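Local coordinates for protein Esterase/lipase (PDB 4N5H) that probably hydrolyses carboxylic esters, and may also transfer acyl groups, as a serine esterase of the alpha/beta-hydrolase fold, at residues 52-57 / 80-85; 68-73 / 100-105; 179-184 / 236-241; 264-269 / 290-295. The protein carries 1 engineered substitution. One frame throughout, in Å; residues are numbered along the deposited sequence.

Contact 1 (52-57 / 80-85); sequences TLNLYY and GDRNLN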
loop_
_atom_site.group_PDB
_atom_site.type_symbol
_atom_site.label_atom_id
_atom_site.label_comp_id
_atom_site.label_asym_id
_atom_site.label_seq_id
_atom_site.Cartn_x
_atom_site.Cartn_y
_atom_site.Cartn_z
ATOM N N THR A 52 24.289 -0.878 -7.048
ATOM C CA THR A 52 23.794 -0.181 -5.873
ATOM C C THR A 52 23.645 -1.159 -4.708
ATOM O O THR A 52 23.628 -2.366 -4.886
ATOM C CB THR A 52 22.407 0.514 -6.129
ATOM O OG1 THR A 52 21.480 -0.478 -6.563
ATOM C CG2 THR A 52 22.560 1.637 -7.136
ATOM N N LEU A 53 23.527 -0.613 -3.525
ATOM C CA LEU A 53 23.406 -1.451 -2.272
ATOM C C LEU A 53 22.437 -0.802 -1.299
ATOM O O LEU A 53 22.172 0.415 -1.372
ATOM C CB LEU A 53 24.775 -1.823 -1.656
ATOM C CG LEU A 53 25.651 -0.646 -1.283
ATOM C CD1 LEU A 53 25.268 -0.056 0.090
ATOM C CD2 LEU A 53 27.090 -1.051 -1.121
ATOM N N ASN A 54 21.964 -1.646 -0.340
ATOM C CA ASN A 54 21.168 -1.198 0.772
ATOM C C ASN A 54 21.938 -1.510 2.047
ATOM O O ASN A 54 22.665 -2.539 2.128
ATOM C CB ASN A 54 19.816 -1.932 0.904
ATOM C CG ASN A 54 18.857 -1.644 -0.257
ATOM O OD1 ASN A 54 18.897 -0.656 -0.919
ATOM N ND2 ASN A 54 18.006 -2.583 -0.476
ATOM N N LEU A 55 21.678 -0.669 3.035
ATOM C CA LEU A 55 22.160 -0.859 4.421
ATOM C C LEU A 55 20.975 -0.946 5.365
ATOM O O LEU A 55 20.003 -0.176 5.307
ATOM C CB LEU A 55 23.074 0.266 4.874
ATOM C CG LEU A 55 24.241 0.605 3.903
ATOM C CD1 LEU A 55 25.060 1.751 4.399
ATOM C CD2 LEU A 55 25.125 -0.616 3.676
ATOM N N TYR A 56 21.108 -1.836 6.364
ATOM C CA TYR A 56 20.013 -2.104 7.297
ATOM C C TYR A 56 20.609 -2.095 8.729
ATOM O O TYR A 56 21.742 -2.562 8.980
ATOM C CB TYR A 56 19.385 -3.489 7.094
ATOM C CG TYR A 56 19.002 -3.826 5.674
ATOM C CD1 TYR A 56 19.922 -4.251 4.745
ATOM C CD2 TYR A 56 17.653 -3.800 5.306
ATOM C CE1 TYR A 56 19.553 -4.589 3.448
ATOM C CE2 TYR A 56 17.265 -4.185 4.020
ATOM C CZ TYR A 56 18.245 -4.544 3.076
ATOM O OH TYR A 56 17.855 -4.962 1.818
ATOM N N TYR A 57 19.807 -1.609 9.672
ATOM C CA TYR A 57 20.222 -1.480 11.057
ATOM C C TYR A 57 19.018 -1.644 12.015
ATOM O O TYR A 57 17.896 -1.393 11.702
ATOM C CB TYR A 57 20.637 0.005 11.296
ATOM C CG TYR A 57 21.625 0.585 10.282
ATOM C CD1 TYR A 57 21.164 1.212 9.163
ATOM C CD2 TYR A 57 22.979 0.541 10.469
ATOM C CE1 TYR A 57 21.985 1.761 8.243
ATOM C CE2 TYR A 57 23.847 1.111 9.565
ATOM C CZ TYR A 57 23.324 1.748 8.418
ATOM O OH TYR A 57 24.189 2.343 7.529
ATOM N N GLY A 80 17.403 -11.026 -9.894
ATOM C CA GLY A 80 17.446 -10.494 -8.517
ATOM C C GLY A 80 18.024 -9.094 -8.480
ATOM O O GLY A 80 18.533 -8.545 -9.459
ATOM N N ASP A 81 17.974 -8.492 -7.287
ATOM C CA ASP A 81 18.523 -7.179 -7.082
ATOM C C ASP A 81 18.718 -6.949 -5.581
ATOM O O ASP A 81 18.502 -7.891 -4.820
ATOM C CB ASP A 81 17.643 -6.055 -7.707
ATOM C CG ASP A 81 16.230 -6.016 -7.164
ATOM O OD1 ASP A 81 15.989 -6.369 -5.981
ATOM O OD2 ASP A 81 15.261 -5.737 -7.977
ATOM N N ARG A 82 19.184 -5.772 -5.178
ATOM C CA ARG A 82 19.439 -5.475 -3.763
ATOM C C ARG A 82 18.221 -5.553 -2.874
ATOM O O ARG A 82 18.356 -5.598 -1.650
ATOM C CB ARG A 82 20.084 -4.102 -3.627
ATOM C CG ARG A 82 19.235 -2.917 -4.076
ATOM C CD ARG A 82 20.012 -1.598 -3.925
ATOM N NE ARG A 82 19.337 -0.615 -4.748
ATOM C CZ ARG A 82 18.140 -0.064 -4.530
ATOM N NH1 ARG A 82 17.529 -0.095 -3.345
ATOM N NH2 ARG A 82 17.587 0.621 -5.543
ATOM N N ASN A 83 17.013 -5.533 -3.447
ATOM C CA ASN A 83 15.799 -5.631 -2.635
ATOM C C ASN A 83 15.258 -7.036 -2.436
ATOM O O ASN A 83 14.359 -7.264 -1.582
ATOM C CB ASN A 83 14.699 -4.726 -3.246
ATOM C CG ASN A 83 15.052 -3.251 -3.161
ATOM O OD1 ASN A 83 15.691 -2.776 -2.221
ATOM N ND2 ASN A 83 14.719 -2.517 -4.224
ATOM N N LEU A 84 15.779 -8.006 -3.188
ATOM C CA LEU A 84 15.238 -9.356 -3.161
ATOM C C LEU A 84 15.178 -9.972 -1.794
ATOM O O LEU A 84 14.156 -10.577 -1.433
ATOM C CB LEU A 84 15.964 -10.279 -4.153
ATOM C CG LEU A 84 15.512 -11.714 -4.237
ATOM C CD1 LEU A 84 14.072 -11.743 -4.782
ATOM C CD2 LEU A 84 16.377 -12.488 -5.228
ATOM N N ASN A 85 16.292 -9.855 -1.038
ATOM C CA ASN A 85 16.368 -10.413 0.305
ATOM C C ASN A 85 16.142 -9.407 1.389
ATOM O O ASN A 85 16.630 -9.540 2.520
ATOM C CB ASN A 85 17.792 -11.059 0.474
ATOM C CG ASN A 85 17.968 -12.349 -0.331
ATOM O OD1 ASN A 85 17.070 -12.823 -1.013
ATOM N ND2 ASN A 85 19.166 -12.901 -0.221
HETATM O O HOH W 1 19.799 -6.246 0.453
#

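Contact 2 (68-73 / 100-105); sequences TVIDIH and MGMGYR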
loop_
_atom_site.group_PDB
_atom_site.type_symbol
_atom_site.label_atom_id
_atom_site.label_comp_id
_atom_site.label_asym_id
_atom_site.label_seq_id
_atom_site.Cartn_x
_atom_site.Cartn_y
_atom_site.Cartn_z
ATOM N N THR A 68 29.098 -6.777 11.537
ATOM C CA THR A 68 28.651 -6.667 10.161
ATOM C C THR A 68 28.157 -7.966 9.570
ATOM O O THR A 68 28.823 -9.021 9.705
ATOM C CB THR A 68 29.792 -6.114 9.336
ATOM O OG1 THR A 68 30.095 -4.749 9.733
ATOM C CG2 THR A 68 29.461 -6.072 7.823
ATOM N N VAL A 69 27.062 -7.906 8.804
ATOM C CA VAL A 69 26.693 -9.010 7.969
ATOM C C VAL A 69 26.635 -8.424 6.524
ATOM O O VAL A 69 26.023 -7.328 6.307
ATOM C CB VAL A 69 25.320 -9.550 8.323
ATOM C CG1 VAL A 69 24.983 -10.704 7.405
ATOM C CG2 VAL A 69 25.255 -10.023 9.790
ATOM N N ILE A 70 27.200 -9.180 5.567
ATOM C CA ILE A 70 27.163 -8.803 4.166
ATOM C C ILE A 70 26.492 -9.964 3.421
ATOM O O ILE A 70 26.889 -11.154 3.536
ATOM C CB ILE A 70 28.540 -8.665 3.629
ATOM C CG1 ILE A 70 29.244 -7.498 4.305
ATOM C CG2 ILE A 70 28.494 -8.411 2.111
ATOM C CD1 ILE A 70 30.704 -7.343 4.023
ATOM N N ASP A 71 25.375 -9.640 2.785
ATOM C CA ASP A 71 24.526 -10.591 2.083
ATOM C C ASP A 71 24.600 -10.490 0.551
ATOM O O ASP A 71 24.461 -9.400 -0.027
ATOM C CB ASP A 71 23.057 -10.362 2.468
ATOM C CG ASP A 71 22.167 -11.464 1.941
ATOM O OD1 ASP A 71 22.486 -12.615 2.194
ATOM O OD2 ASP A 71 21.132 -11.164 1.250
ATOM N N ILE A 72 24.805 -11.651 -0.058
ATOM C CA ILE A 72 24.843 -11.798 -1.528
ATOM C C ILE A 72 23.630 -12.638 -1.901
ATOM O O ILE A 72 23.561 -13.850 -1.674
ATOM C CB ILE A 72 26.099 -12.471 -2.031
ATOM C CG1 ILE A 72 27.328 -11.758 -1.511
ATOM C CG2 ILE A 72 26.066 -12.555 -3.573
ATOM C CD1 ILE A 72 28.630 -12.525 -1.819
ATOM N N HIS A 73 22.682 -12.020 -2.580
ATOM C CA HIS A 73 21.437 -12.678 -2.968
ATOM C C HIS A 73 21.602 -13.674 -4.083
ATOM O O HIS A 73 22.624 -13.632 -4.800
ATOM C CB HIS A 73 20.371 -11.631 -3.352
ATOM C CG HIS A 73 20.606 -11.010 -4.675
ATOM N ND1 HIS A 73 20.282 -11.677 -5.865
ATOM C CD2 HIS A 73 21.195 -9.832 -5.029
ATOM C CE1 HIS A 73 20.628 -10.899 -6.882
ATOM N NE2 HIS A 73 21.117 -9.765 -6.406
ATOM N N MET A 100 24.672 -5.129 5.107
ATOM C CA MET A 100 24.757 -4.594 3.772
ATOM C C MET A 100 24.353 -5.676 2.804
ATOM O O MET A 100 24.767 -6.848 2.918
ATOM C CB MET A 100 26.230 -4.082 3.493
ATOM C CG MET A 100 26.349 -3.545 2.083
ATOM S SD MET A 100 26.723 -4.646 0.704
ATOM C CE MET A 100 28.469 -4.701 0.842
ATOM N N GLY A 101 23.533 -5.306 1.834
ATOM C CA GLY A 101 23.215 -6.202 0.713
ATOM C C GLY A 101 23.320 -5.458 -0.613
ATOM O O GLY A 101 22.794 -4.385 -0.741
ATOM N N MET A 102 24.000 -6.064 -1.594
ATOM C CA MET A 102 24.311 -5.411 -2.837
ATOM C C MET A 102 23.555 -6.010 -4.000
ATOM O O MET A 102 23.219 -7.174 -3.996
ATOM C CB MET A 102 25.821 -5.399 -3.110
ATOM C CG MET A 102 26.390 -6.655 -3.703
ATOM S SD MET A 102 26.201 -8.166 -2.697
ATOM C CE MET A 102 27.264 -7.839 -1.290
ATOM N N GLY A 103 23.332 -5.162 -4.995
ATOM C CA GLY A 103 23.063 -5.605 -6.353
ATOM C C GLY A 103 24.338 -5.953 -7.065
ATOM O O GLY A 103 25.407 -5.542 -6.656
ATOM N N TYR A 104 24.204 -6.758 -8.113
ATOM C CA TYR A 104 25.299 -7.047 -9.032
ATOM C C TYR A 104 24.657 -7.261 -10.384
ATOM O O TYR A 104 23.482 -7.697 -10.502
ATOM C CB TYR A 104 26.136 -8.260 -8.581
ATOM C CG TYR A 104 25.382 -9.548 -8.241
ATOM C CD1 TYR A 104 25.015 -9.852 -6.948
ATOM C CD2 TYR A 104 24.961 -10.396 -9.216
ATOM C CE1 TYR A 104 24.270 -10.983 -6.639
ATOM C CE2 TYR A 104 24.261 -11.584 -8.926
ATOM C CZ TYR A 104 23.904 -11.874 -7.593
ATOM O OH TYR A 104 23.186 -13.018 -7.291
ATOM N N ARG A 105 25.414 -6.893 -11.411
ATOM C CA ARG A 105 24.892 -7.086 -12.778
ATOM C C ARG A 105 24.585 -8.565 -13.034
ATOM O O ARG A 105 25.248 -9.450 -12.519
ATOM C CB ARG A 105 25.850 -6.482 -13.816
ATOM C CG ARG A 105 25.979 -4.977 -13.695
ATOM C CD ARG A 105 27.146 -4.432 -14.459
ATOM N NE ARG A 105 28.403 -4.897 -13.937
ATOM C CZ ARG A 105 29.580 -4.865 -14.540
ATOM N NH1 ARG A 105 29.698 -4.323 -15.722
ATOM N NH2 ARG A 105 30.618 -5.342 -13.938
HETATM O O HOH W 2 22.821 -9.110 -2.156
HETATM O O HOH W 3 21.642 -8.258 -8.655
#

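Contact 3 (179-184 / 236-241); sequences LVALVC and MLIGGQ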
loop_
_atom_site.group_PDB
_atom_site.type_symbol
_atom_site.label_atom_id
_atom_site.label_comp_id
_atom_site.label_asym_id
_atom_site.label_seq_id
_atom_site.Cartn_x
_atom_site.Cartn_y
_atom_site.Cartn_z
ATOM N N LEU A 179 33.311 -15.425 9.357
ATOM C CA LEU A 179 32.587 -16.623 9.073
ATOM C C LEU A 179 31.969 -16.436 7.680
ATOM O O LEU A 179 31.547 -15.315 7.378
ATOM C CB LEU A 179 31.448 -16.781 10.077
ATOM C CG LEU A 179 30.491 -17.969 9.874
ATOM C CD1 LEU A 179 31.149 -19.372 9.843
ATOM C CD2 LEU A 179 29.408 -17.970 10.999
ATOM N N VAL A 180 31.880 -17.486 6.920
ATOM C CA VAL A 180 31.205 -17.497 5.644
ATOM C C VAL A 180 30.097 -18.546 5.730
ATOM O O VAL A 180 30.318 -19.757 5.826
ATOM C CB VAL A 180 32.122 -17.801 4.507
ATOM C CG1 VAL A 180 31.395 -17.737 3.213
ATOM C CG2 VAL A 180 33.288 -16.848 4.441
ATOM N N ALA A 181 28.847 -18.048 5.678
ATOM C CA ALA A 181 27.656 -18.899 5.811
ATOM C C ALA A 181 26.938 -19.048 4.462
ATOM O O ALA A 181 26.556 -18.049 3.840
ATOM C CB ALA A 181 26.694 -18.375 6.802
ATOM N N LEU A 182 26.850 -20.279 4.015
ATOM C CA LEU A 182 26.264 -20.573 2.694
ATOM C C LEU A 182 24.932 -21.229 2.899
ATOM O O LEU A 182 24.844 -22.266 3.555
ATOM C CB LEU A 182 27.182 -21.452 1.893
ATOM C CG LEU A 182 28.637 -20.987 1.764
ATOM C CD1 LEU A 182 29.467 -22.032 1.034
ATOM C CD2 LEU A 182 28.786 -19.629 1.160
ATOM N N VAL A 183 23.894 -20.690 2.306
ATOM C CA VAL A 183 22.560 -21.242 2.449
ATOM C C VAL A 183 22.171 -21.904 1.105
ATOM O O VAL A 183 21.980 -21.218 0.127
ATOM C CB VAL A 183 21.487 -20.153 2.821
ATOM C CG1 VAL A 183 20.067 -20.702 2.893
ATOM C CG2 VAL A 183 21.837 -19.522 4.150
ATOM N N CYS A 184 22.001 -23.219 1.110
ATOM C CA CYS A 184 21.696 -24.006 -0.069
ATOM C C CYS A 184 22.529 -23.569 -1.283
ATOM O O CYS A 184 22.006 -23.240 -2.333
ATOM C CB CYS A 184 20.204 -23.942 -0.474
ATOM S SG CYS A 184 19.104 -24.499 0.862
ATOM N N MET A 236 29.986 -22.067 7.317
ATOM C CA MET A 236 28.794 -22.732 7.905
ATOM C C MET A 236 27.853 -23.085 6.771
ATOM O O MET A 236 27.508 -22.181 5.928
ATOM C CB MET A 236 28.109 -21.832 8.899
ATOM C CG MET A 236 26.891 -22.443 9.547
ATOM S SD MET A 236 26.108 -21.325 10.700
ATOM C CE MET A 236 24.741 -22.366 11.270
ATOM N N LEU A 237 27.474 -24.336 6.663
ATOM C CA LEU A 237 26.674 -24.798 5.566
ATOM C C LEU A 237 25.276 -25.083 6.098
ATOM O O LEU A 237 25.116 -25.897 7.003
ATOM C CB LEU A 237 27.238 -26.056 4.917
ATOM C CG LEU A 237 26.424 -26.712 3.848
ATOM C CD1 LEU A 237 26.223 -25.720 2.682
ATOM C CD2 LEU A 237 27.138 -27.998 3.367
ATOM N N ILE A 238 24.314 -24.373 5.519
ATOM C CA ILE A 238 22.891 -24.390 5.881
ATOM C C ILE A 238 22.074 -24.910 4.755
ATOM O O ILE A 238 22.234 -24.503 3.606
ATOM C CB ILE A 238 22.459 -22.971 6.263
ATOM C CG1 ILE A 238 23.215 -22.486 7.483
ATOM C CG2 ILE A 238 20.957 -22.858 6.448
ATOM C CD1 ILE A 238 23.154 -20.977 7.715
ATOM N N GLY A 239 21.100 -25.781 5.074
ATOM C CA GLY A 239 20.224 -26.323 4.042
ATOM C C GLY A 239 19.492 -27.517 4.586
ATOM O O GLY A 239 19.078 -27.514 5.776
ATOM N N GLY A 240 19.284 -28.518 3.738
ATOM C CA GLY A 240 18.606 -29.701 4.223
ATOM C C GLY A 240 18.214 -30.640 3.147
ATOM O O GLY A 240 18.281 -30.344 1.950
ATOM N N GLN A 241 17.726 -31.836 3.567
ATOM C CA GLN A 241 17.383 -32.855 2.620
ATOM C C GLN A 241 16.174 -32.544 1.771
ATOM O O GLN A 241 16.031 -33.163 0.720
ATOM C CB GLN A 241 17.112 -34.166 3.401
ATOM C CG GLN A 241 18.319 -34.583 4.159
ATOM C CD GLN A 241 18.146 -35.959 4.762
ATOM O OE1 GLN A 241 17.160 -36.236 5.432
ATOM N NE2 GLN A 241 19.159 -36.801 4.575
#

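Contact 4 (264-269 / 290-295); sequences TTKLWP and SIETNL. With IPA (isopropyl alcohol), chain B; IPA (isopropyl alcohol), chain D.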
loop_
_atom_site.group_PDB
_atom_site.type_symbol
_atom_site.label_atom_id
_atom_site.label_comp_id
_atom_site.label_asym_id
_atom_site.label_seq_id
_atom_site.Cartn_x
_atom_site.Cartn_y
_atom_site.Cartn_z
ATOM N N THR A 264 31.027 -25.848 10.153
ATOM C CA THR A 264 29.898 -26.454 10.844
ATOM C C THR A 264 28.714 -26.484 9.898
ATOM O O THR A 264 28.743 -25.899 8.791
ATOM C CB THR A 264 29.544 -25.653 12.092
ATOM O OG1 THR A 264 29.215 -24.242 11.744
ATOM C CG2 THR A 264 30.692 -25.624 13.108
ATOM N N THR A 265 27.665 -27.204 10.283
ATOM C CA THR A 265 26.509 -27.374 9.453
ATOM C C THR A 265 25.257 -27.138 10.229
ATOM O O THR A 265 25.211 -27.329 11.438
ATOM C CB THR A 265 26.411 -28.749 8.807
ATOM O OG1 THR A 265 26.243 -29.738 9.878
ATOM C CG2 THR A 265 27.623 -29.093 7.980
ATOM N N LYS A 266 24.215 -26.777 9.497
ATOM C CA LYS A 266 22.820 -26.758 10.001
ATOM C C LYS A 266 21.989 -27.289 8.862
ATOM O O LYS A 266 21.434 -26.535 8.084
ATOM C CB LYS A 266 22.354 -25.386 10.478
ATOM C CG LYS A 266 20.908 -25.337 10.979
ATOM C CD LYS A 266 20.760 -25.633 12.379
ATOM C CE LYS A 266 19.362 -25.298 12.919
ATOM N NZ LYS A 266 19.436 -26.046 14.199
ATOM N N LEU A 267 21.939 -28.611 8.727
ATOM C CA LEU A 267 21.252 -29.280 7.599
ATOM C C LEU A 267 20.046 -29.978 8.151
ATOM O O LEU A 267 20.177 -30.891 9.003
ATOM C CB LEU A 267 22.198 -30.299 6.971
ATOM C CG LEU A 267 23.352 -29.659 6.196
ATOM C CD1 LEU A 267 24.458 -30.679 5.982
ATOM C CD2 LEU A 267 22.886 -29.076 4.880
ATOM N N TRP A 268 18.879 -29.568 7.721
ATOM C CA TRP A 268 17.668 -30.100 8.248
ATOM C C TRP A 268 17.390 -31.493 7.622
ATOM O O TRP A 268 17.410 -31.657 6.378
ATOM C CB TRP A 268 16.535 -29.085 7.955
ATOM C CG TRP A 268 16.634 -27.842 8.788
ATOM C CD1 TRP A 268 17.397 -26.709 8.548
ATOM C CD2 TRP A 268 15.971 -27.621 10.055
ATOM N NE1 TRP A 268 17.193 -25.811 9.544
ATOM C CE2 TRP A 268 16.330 -26.323 10.472
ATOM C CE3 TRP A 268 15.075 -28.376 10.832
ATOM C CZ2 TRP A 268 15.883 -25.776 11.648
ATOM C CZ3 TRP A 268 14.624 -27.819 12.024
ATOM C CH2 TRP A 268 14.999 -26.548 12.401
ATOM N N PRO A 269 16.942 -32.440 8.454
ATOM C CA PRO A 269 16.534 -33.746 7.894
ATOM C C PRO A 269 15.187 -33.709 7.194
ATOM O O PRO A 269 14.306 -32.885 7.513
ATOM C CB PRO A 269 16.467 -34.621 9.148
ATOM C CG PRO A 269 16.082 -33.730 10.215
ATOM C CD PRO A 269 16.738 -32.364 9.923
ATOM N N SER A 290 13.218 -21.031 10.615
ATOM C CA SER A 290 14.007 -19.981 10.033
ATOM C C SER A 290 14.667 -19.158 11.139
ATOM O O SER A 290 15.876 -18.882 11.097
ATOM C CB SER A 290 13.149 -19.092 9.159
ATOM O OG SER A 290 12.573 -19.829 8.075
ATOM N N ILE A 291 13.882 -18.766 12.131
ATOM C CA ILE A 291 14.436 -18.096 13.292
ATOM C C ILE A 291 15.516 -18.955 13.940
ATOM O O ILE A 291 16.636 -18.459 14.238
ATOM C CB ILE A 291 13.294 -17.782 14.312
ATOM C CG1 ILE A 291 12.245 -16.849 13.832
ATOM C CG2 ILE A 291 13.901 -17.334 15.641
ATOM C CD1 ILE A 291 12.655 -15.426 13.773
ATOM N N GLU A 292 15.282 -20.281 14.113
ATOM C CA GLU A 292 16.272 -21.115 14.745
ATOM C C GLU A 292 17.548 -21.152 13.912
ATOM O O GLU A 292 18.640 -21.011 14.470
ATOM C CB GLU A 292 15.707 -22.533 14.928
ATOM C CG GLU A 292 16.738 -23.478 15.527
ATOM C CD GLU A 292 16.215 -24.902 15.668
ATOM O OE1 GLU A 292 15.031 -25.069 16.060
ATOM O OE2 GLU A 292 16.981 -25.829 15.429
ATOM N N THR A 293 17.394 -21.309 12.599
ATOM C CA THR A 293 18.540 -21.380 11.664
ATOM C C THR A 293 19.357 -20.066 11.673
ATOM O O THR A 293 20.562 -20.081 11.770
ATOM C CB THR A 293 18.016 -21.723 10.278
ATOM O OG1 THR A 293 17.401 -23.013 10.325
ATOM C CG2 THR A 293 19.116 -21.724 9.288
ATOM N N ASN A 294 18.647 -18.953 11.534
ATOM C CA ASN A 294 19.260 -17.684 11.420
ATOM C C ASN A 294 19.954 -17.248 12.704
ATOM O O ASN A 294 21.057 -16.667 12.681
ATOM C CB ASN A 294 18.273 -16.671 10.848
ATOM C CG ASN A 294 17.859 -17.020 9.398
ATOM O OD1 ASN A 294 18.612 -17.630 8.658
ATOM N ND2 ASN A 294 16.666 -16.564 9.024
ATOM N N LEU A 295 19.273 -17.487 13.837
ATOM C CA LEU A 295 19.939 -17.229 15.157
ATOM C C LEU A 295 21.111 -18.164 15.333
ATOM O O LEU A 295 22.162 -17.709 15.891
ATOM C CB LEU A 295 18.993 -17.413 16.287
ATOM C CG LEU A 295 17.889 -16.372 16.426
ATOM C CD1 LEU A 295 16.971 -16.631 17.603
ATOM C CD2 LEU A 295 18.456 -14.936 16.578
HETATM C C1 IPA B . 17.551 -30.069 13.961
HETATM C C2 IPA B . 18.674 -29.601 12.985
HETATM C C3 IPA B . 18.188 -28.833 11.851
HETATM O O2 IPA B . 19.556 -28.621 13.473
HETATM C C1 IPA D . 12.477 -27.264 15.271
HETATM C C2 IPA D . 11.621 -25.995 15.324
HETATM C C3 IPA D . 11.080 -25.767 16.733
HETATM O O2 IPA D . 12.408 -24.869 14.890
#

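Contact 1 (52-57 / 80-85)
Arg82 holds two alternate strand residues, Thr52 and Asn54, by their polar side chains. It reaches out of the loop 80-85, and its chain runs straight from CG to NE (chi2 -178°), which carries the guanidinium to Thr52 and Asn54. Both strand oxygens lie at the edge of the guanidinium. Arg82 NE donates to Thr52 OG1 at 2.8 Å, close to the guanidinium plane. Thr52 OG1 is also bonded to Pro49 O, so the hydroxyl is gripped twice. Arg82 NH1 donates to Asn54 OD1 at 2.8 Å, in the carbonyl plane and on a lone pair. The Asn54 amide is turned 75° from the guanidinium. Its OD1 also accepts from the backbone N of Glu40 on the neighbouring strand 35-42. At its other end, Asn54 ND2 donates to Asn83 OD1 at 2.9 Å, with Asn83 OD1 near the amide plane of Asn54. Partners at both ends therefore fix which way round this buried amide sits. Beyond it, a water bridges Tyr56 OH and Arg82 O, lying 2.7 Å from Tyr56 OH and donating to Arg82 O. The loop is shaped by a type I turn from Asp81 to Leu84. Asp81 OD1 accepts from Asn83 N, which makes an Asx turn. The contact thus ties a strand-to-helix connection, just ahead of helix 86-94, to the antiparallel strand 52-58 of an alpha/beta-hydrolase sheet.

Contact 2 (68-73 / 100-105)
Ile70 and Ile72 pack closely against Met102 on one face of two parallel strands. Met102 bends at chi2 and chi3 (-61° and -68°), which folds its CE back over the neighbouring strand. There CE meets Ile70 CG2 at 3.7 Å and also touches Ile72 CG1. Met100 CE comes to the same Ile70 methyl, and Ile72 CG2 touches the Tyr104 ring. Helix 112-129 lies over this face, with Ser122 against both methionines. The backbones are joined directly by two bonds: Met100 N donates to Val69 O, and Asp71 N to Met100 O. On the other face Asp71 stands beside Gly101, and its OD2 is hydrogen-bonded to Asn85 ND2.

Beyond Gly101 the strands part and water takes over. One water donates to Asp71 O and Met102 O and accepts from His73 N, so three backbone groups of the widening end share it. Past this water the rings of His73 and Tyr104 come together from opposite directions in an offset stack, with centroids 4.4 Å apart and planes at 10°. Tyr104 OH donates to His73 O at 2.6 Å, arriving above the carbonyl plane. A second water lies 2.8 Å from His73 NE2, at the edge of the imidazole, and accepts from Tyr104 N at 3.0 Å. This end is joined through water rather than by direct backbone bonds, yet its residues are still buried. Strands 66-72 and 98-102, linked through helix 86-94, form a beta-alpha-beta crossover in the central sheet of the alpha/beta-hydrolase fold.

Contact 3 (179-184 / 236-241)
Val183 and Ile238 sit side by side on one face of two parallel strands, and Val183 CG2 reaches Ile238 CD1 at 4.1 Å. With CG1 anti to the backbone N (chi1 177°), Val183 turns its other methyl, CG2, to Ile238, where it also lies near CB. Ala181 and Met236 share the face, but the small alanine gives only a distant touch. Met236 is fully extended, with all three chi angles near 180°, and its end leads away from the neighbouring strand. Leu179 approaches the near end of Met236 instead, with CD1 at 4.0 Å from Met236 CB. Helix 288-311 covers this face: Met297 lies against Ala181 and Thr293 against Ile238. Leu182 and Leu237 occupy the opposite face, where helix 246-258 packs on both.

Between these two layers of side chains runs the parallel backbone pairing. Met236 N donates to Val180 O, and Leu182 N to Met236 O. Ile238 N then donates to Leu182 O at 2.9 Å, and Cys184 N to Ile238 O at 2.8 Å. The last bond is almost straight, at 178°. Val180, Leu182 and Cys184 thus bond across to Met236 and Ile238, while side chains alternate between the two faces along each strand.

At the polar edge the strand 179-183 ends and Cys184 turns aside. Its SG rests 3.8 Å from Gly239 CA, where no side chain intervenes. Cys184 also touches Asp243 and His278, which with Ser146 have the geometry of a Ser-His-Asp triad. The contact is therefore a parallel strand pair of the alpha/beta-hydrolase sheet, with its C-terminal ends at the probable catalytic site.

Contact 4 (264-269 / 290-295)
The last strand of the alpha/beta-hydrolase sheet, 263-268, is joined here to the C-terminal helix 288-311 that packs on its face. The two run nearly antiparallel, and polar side chains make the connection. Lys266 NZ forms a salt bridge with Glu292 OE2 at 2.8 Å, using the anti lone pair of that oxygen. The lysine chain bends at chi2 (89°) and its amine swings toward the helix, where Glu296 is a second acidic partner. Deeper in, Trp268 NE1 donates to Thr293 OG1 at 2.9 Å, with the hydroxyl oxygen close to the indole plane. Thr293 OG1 is also bonded to Glu289 O, one turn back in the helix. Phe280 meets the indole edge-to-face. Glu292 OE2 lies 3.7 Å from Trp268 CH2, so the salt bridge passes close to the end of the ring.

Two isopropyl alcohol molecules, probably from the crystallisation liquor, lie beside these groups. O2 of the chain B molecule accepts from Lys266 NZ at 2.7 Å; its C3 is modelled doubtfully close over an indole face. The chain D molecule lies at the indole edge, and its O2 donates to Glu292 OE1 at 2.9 Å.

How the contacts relate
All four contacts belong to one central sheet. Contacts 1 and 2 meet through strands 52-58 and 98-102, where Thr52 O and Gly103 N lie 2.8 Å apart. Contacts 3 and 4 meet through strands 235-240 and 263-268, and Ile238 packs on Thr293. The two pairs lie about 16 to 23 Å apart, centre to centre. Contacts 2 and 3 are buried parallel strand pairs, built from backbone bonds and apolar side chains, contact 2 ending in bridging waters and a ring stack, contact 3 in a cysteine beside the probable triad. Contact 1 is also buried, but side-chain polar bonds to a loop make it. Contact 4 is the more exposed one, at the sheet border, and relies on charge and an indole bond.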